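Local coordinates for lovastatin nonaketide synthase, polyketide synthase component (PDB 7CPX), which builds the dihydromonacolin L precursor of lovastatin by iteratively condensing malonyl units and reducing and methylating the growing chain, as a homodimer that partners LovC, at residues Asp240-Val252 with Val365-Met378. The protein carries 2 engineered substitutions. Residues are numbered along the deposited sequence; the frame is centred on the assembly and turned at random.
Sequences DGYARGEAVCSVV and VGHTEGTAGLAGLM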
# COMPACT_ATOMS: atom_id res chain seq x y z
N ASP A 240 -25.57 -10.78 27.47
CA ASP A 240 -24.24 -11.02 26.92
C ASP A 240 -23.54 -9.71 26.53
O ASP A 240 -22.63 -9.73 25.70
CB ASP A 240 -24.32 -11.94 25.71
CG ASP A 240 -25.29 -11.45 24.66
OD1 ASP A 240 -25.92 -10.40 24.89
OD2 ASP A 240 -25.43 -12.11 23.61
N GLY A 241 -23.95 -8.59 27.11
CA GLY A 241 -23.40 -7.29 26.81
C GLY A 241 -24.51 -6.29 26.60
O GLY A 241 -25.67 -6.52 26.97
N TYR A 242 -24.17 -5.17 25.98
CA TYR A 242 -25.13 -4.12 25.66
C TYR A 242 -25.04 -3.77 24.19
O TYR A 242 -23.94 -3.71 23.62
CB TYR A 242 -24.91 -2.87 26.52
CG TYR A 242 -23.62 -2.13 26.26
CD1 TYR A 242 -23.51 -1.25 25.19
CD2 TYR A 242 -22.53 -2.29 27.09
CE1 TYR A 242 -22.34 -0.56 24.96
CE2 TYR A 242 -21.35 -1.61 26.87
CZ TYR A 242 -21.26 -0.74 25.80
OH TYR A 242 -20.10 -0.06 25.56
N ALA A 243 -26.19 -3.53 23.57
CA ALA A 243 -26.26 -3.16 22.17
C ALA A 243 -26.15 -1.65 22.05
O ALA A 243 -26.94 -0.91 22.64
CB ALA A 243 -27.56 -3.65 21.54
N ARG A 244 -25.16 -1.19 21.29
CA ARG A 244 -24.99 0.24 21.08
C ARG A 244 -26.21 0.82 20.39
O ARG A 244 -26.83 0.17 19.53
CB ARG A 244 -23.74 0.52 20.26
CG ARG A 244 -22.44 0.32 21.01
CD ARG A 244 -21.23 0.61 20.13
NE ARG A 244 -21.42 1.82 19.35
CZ ARG A 244 -21.38 3.05 19.86
NH1 ARG A 244 -21.15 3.26 21.14
NH2 ARG A 244 -21.58 4.09 19.06
N GLY A 245 -26.58 2.03 20.76
CA GLY A 245 -27.71 2.71 20.15
C GLY A 245 -27.36 4.14 19.82
O GLY A 245 -26.64 4.81 20.55
N GLU A 246 -27.88 4.61 18.69
CA GLU A 246 -27.71 5.99 18.27
C GLU A 246 -28.86 6.82 18.82
O GLU A 246 -30.02 6.57 18.50
CB GLU A 246 -27.67 6.11 16.75
CG GLU A 246 -26.42 5.56 16.11
CD GLU A 246 -26.26 6.06 14.69
OE1 GLU A 246 -27.29 6.42 14.07
OE2 GLU A 246 -25.12 6.11 14.20
N ALA A 247 -28.53 7.81 19.64
CA ALA A 247 -29.55 8.68 20.19
C ALA A 247 -28.94 10.04 20.52
O ALA A 247 -27.82 10.12 21.01
CB ALA A 247 -30.19 8.07 21.44
N VAL A 248 -29.70 11.09 20.22
CA VAL A 248 -29.34 12.45 20.59
C VAL A 248 -30.55 13.04 21.30
O VAL A 248 -31.60 13.24 20.68
CB VAL A 248 -28.95 13.30 19.37
CG1 VAL A 248 -28.55 14.69 19.81
CG2 VAL A 248 -27.82 12.63 18.61
N CYS A 249 -30.39 13.34 22.58
CA CYS A 249 -31.47 13.85 23.40
C CYS A 249 -31.11 15.24 23.91
O CYS A 249 -29.93 15.53 24.14
CB CYS A 249 -31.76 12.93 24.58
SG CYS A 249 -33.18 13.43 25.59
N SER A 250 -32.11 16.09 24.06
CA SER A 250 -31.95 17.39 24.68
C SER A 250 -33.15 17.63 25.58
O SER A 250 -34.28 17.38 25.18
CB SER A 250 -31.84 18.50 23.63
OG SER A 250 -30.75 18.27 22.76
N VAL A 251 -32.89 18.11 26.79
CA VAL A 251 -33.92 18.32 27.79
C VAL A 251 -33.74 19.71 28.37
O VAL A 251 -32.68 20.02 28.92
CB VAL A 251 -33.87 17.24 28.89
CG1 VAL A 251 -34.50 17.74 30.16
CG2 VAL A 251 -34.55 15.97 28.42
N VAL A 252 -34.77 20.54 28.26
CA VAL A 252 -34.73 21.88 28.84
C VAL A 252 -35.11 21.76 30.31
O VAL A 252 -36.21 21.30 30.64
CB VAL A 252 -35.68 22.83 28.09
CG1 VAL A 252 -35.50 24.25 28.59
CG2 VAL A 252 -35.42 22.76 26.60
N VAL A 365 -34.51 1.26 22.81
CA VAL A 365 -33.73 2.14 21.94
C VAL A 365 -32.24 1.82 22.00
O VAL A 365 -31.44 2.51 21.37
CB VAL A 365 -33.97 3.61 22.30
CG1 VAL A 365 -35.45 3.95 22.19
CG2 VAL A 365 -33.44 3.93 23.68
N GLY A 366 -31.85 0.79 22.75
CA GLY A 366 -30.47 0.39 22.82
C GLY A 366 -29.68 1.19 23.85
O GLY A 366 -30.10 2.24 24.32
N HIS A 367 -28.51 0.66 24.18
CA HIS A 367 -27.58 1.36 25.07
C HIS A 367 -26.94 2.49 24.30
O HIS A 367 -25.99 2.28 23.53
CB HIS A 367 -26.54 0.39 25.61
CG HIS A 367 -25.58 1.02 26.57
ND1 HIS A 367 -25.73 0.91 27.94
CD2 HIS A 367 -24.48 1.78 26.37
CE1 HIS A 367 -24.75 1.57 28.54
NE2 HIS A 367 -23.98 2.10 27.61
N THR A 368 -27.44 3.71 24.50
CA THR A 368 -26.99 4.88 23.75
C THR A 368 -25.85 5.61 24.47
O THR A 368 -25.69 6.82 24.30
CB THR A 368 -28.16 5.82 23.49
OG1 THR A 368 -28.68 6.30 24.74
CG2 THR A 368 -29.26 5.11 22.73
N GLU A 369 -25.08 4.89 25.28
CA GLU A 369 -23.84 5.40 25.85
C GLU A 369 -24.02 6.79 26.46
O GLU A 369 -24.66 6.94 27.50
CB GLU A 369 -22.75 5.42 24.79
CG GLU A 369 -22.48 4.08 24.13
CD GLU A 369 -21.76 3.11 25.04
OE1 GLU A 369 -21.71 3.35 26.26
OE2 GLU A 369 -21.23 2.10 24.52
N GLY A 370 -23.45 7.81 25.81
CA GLY A 370 -23.42 9.13 26.42
C GLY A 370 -24.80 9.65 26.77
O GLY A 370 -25.03 10.16 27.87
N THR A 371 -25.74 9.54 25.84
CA THR A 371 -27.11 10.00 26.06
C THR A 371 -27.95 8.97 26.79
O THR A 371 -29.11 9.26 27.12
CB THR A 371 -27.77 10.35 24.73
OG1 THR A 371 -28.92 11.17 24.97
CG2 THR A 371 -28.21 9.10 24.02
N ALA A 372 -27.40 7.78 27.06
CA ALA A 372 -28.19 6.71 27.66
C ALA A 372 -28.93 7.20 28.89
O ALA A 372 -30.15 7.03 29.02
CB ALA A 372 -27.28 5.53 28.00
N GLY A 373 -28.20 7.84 29.80
CA GLY A 373 -28.82 8.45 30.96
C GLY A 373 -30.05 9.25 30.58
O GLY A 373 -31.17 8.92 31.00
N LEU A 374 -29.86 10.27 29.75
CA LEU A 374 -30.98 11.09 29.33
C LEU A 374 -32.08 10.23 28.71
O LEU A 374 -33.26 10.43 28.98
CB LEU A 374 -30.53 12.16 28.34
CG LEU A 374 -30.26 13.55 28.92
CD1 LEU A 374 -29.74 14.46 27.83
CD2 LEU A 374 -31.52 14.12 29.53
N ALA A 375 -31.69 9.25 27.89
CA ALA A 375 -32.69 8.36 27.32
C ALA A 375 -33.55 7.76 28.42
O ALA A 375 -34.78 7.89 28.41
CB ALA A 375 -32.02 7.27 26.49
N GLY A 376 -32.90 7.17 29.42
CA GLY A 376 -33.65 6.65 30.55
C GLY A 376 -34.50 7.72 31.20
O GLY A 376 -35.67 7.50 31.51
N LEU A 377 -33.92 8.91 31.39
CA LEU A 377 -34.69 10.02 31.94
C LEU A 377 -35.96 10.23 31.14
O LEU A 377 -37.06 10.34 31.71
CB LEU A 377 -33.84 11.28 31.97
CG LEU A 377 -34.50 12.50 32.60
CD1 LEU A 377 -33.61 13.08 33.68
CD2 LEU A 377 -34.80 13.55 31.55
N MET A 378 -35.85 10.26 29.81
CA MET A 378 -37.04 10.42 28.99
C MET A 378 -38.04 9.32 29.28
O MET A 378 -39.23 9.59 29.49
CB MET A 378 -36.66 10.42 27.51
CG MET A 378 -35.72 11.55 27.09
SD MET A 378 -36.57 13.02 26.48
CE MET A 378 -37.36 13.63 27.97
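Y242 and H367 show how a histidine of the predicted ketosynthase active site can be seated against a neighbouring aromatic ring. The imidazole lies over one face of the phenol ring, towards its rim, with centroids 4.0 Å apart and planes tilted by 36°, an oblique pairing in which H367 CG and CD2 lie over CD1 of the phenol. Past the histidine, the tyrosine hydroxyl donates to E369 OE2 at 2.7 Å, meeting the syn lone pair of a carboxylate turned almost perpendicular to the ring. The bend of E369 at chi2 (-73°) carries that oxygen round to the phenol. R244 NH1 approaches the same OE2 in a long salt bridge, 3.6 Å, while the arginine also makes a cation-pi contact with F217. Backbone bonds fix the histidine's main chain on both sides: H367 N donates to A243 O, and G245 N to H367 O, forming a single bridge before the helix. This is the thiolase-type ketosynthase fold, in which H367, with C181 and H320, makes up the predicted Cys-His-His active site, and the helix 369-386 that follows packs on a strand of the core sheet. The axes of 247-252 and 369-378 cross at 52°, with alternate strand residues facing the helix. A247 CB sits between the methyls of T368 and T371, 3.4 Å from each CG2. C249 directs SG to the flank of M378 and the CB of L374, whereas V251 meets M378 tip to tip, CG2 to CE at 3.7 Å, and its CG2 lies alongside L374 CD2, the two side chains running past one another head to tail. M378 also reaches S16 and C18 on the adjoining strand 11-19.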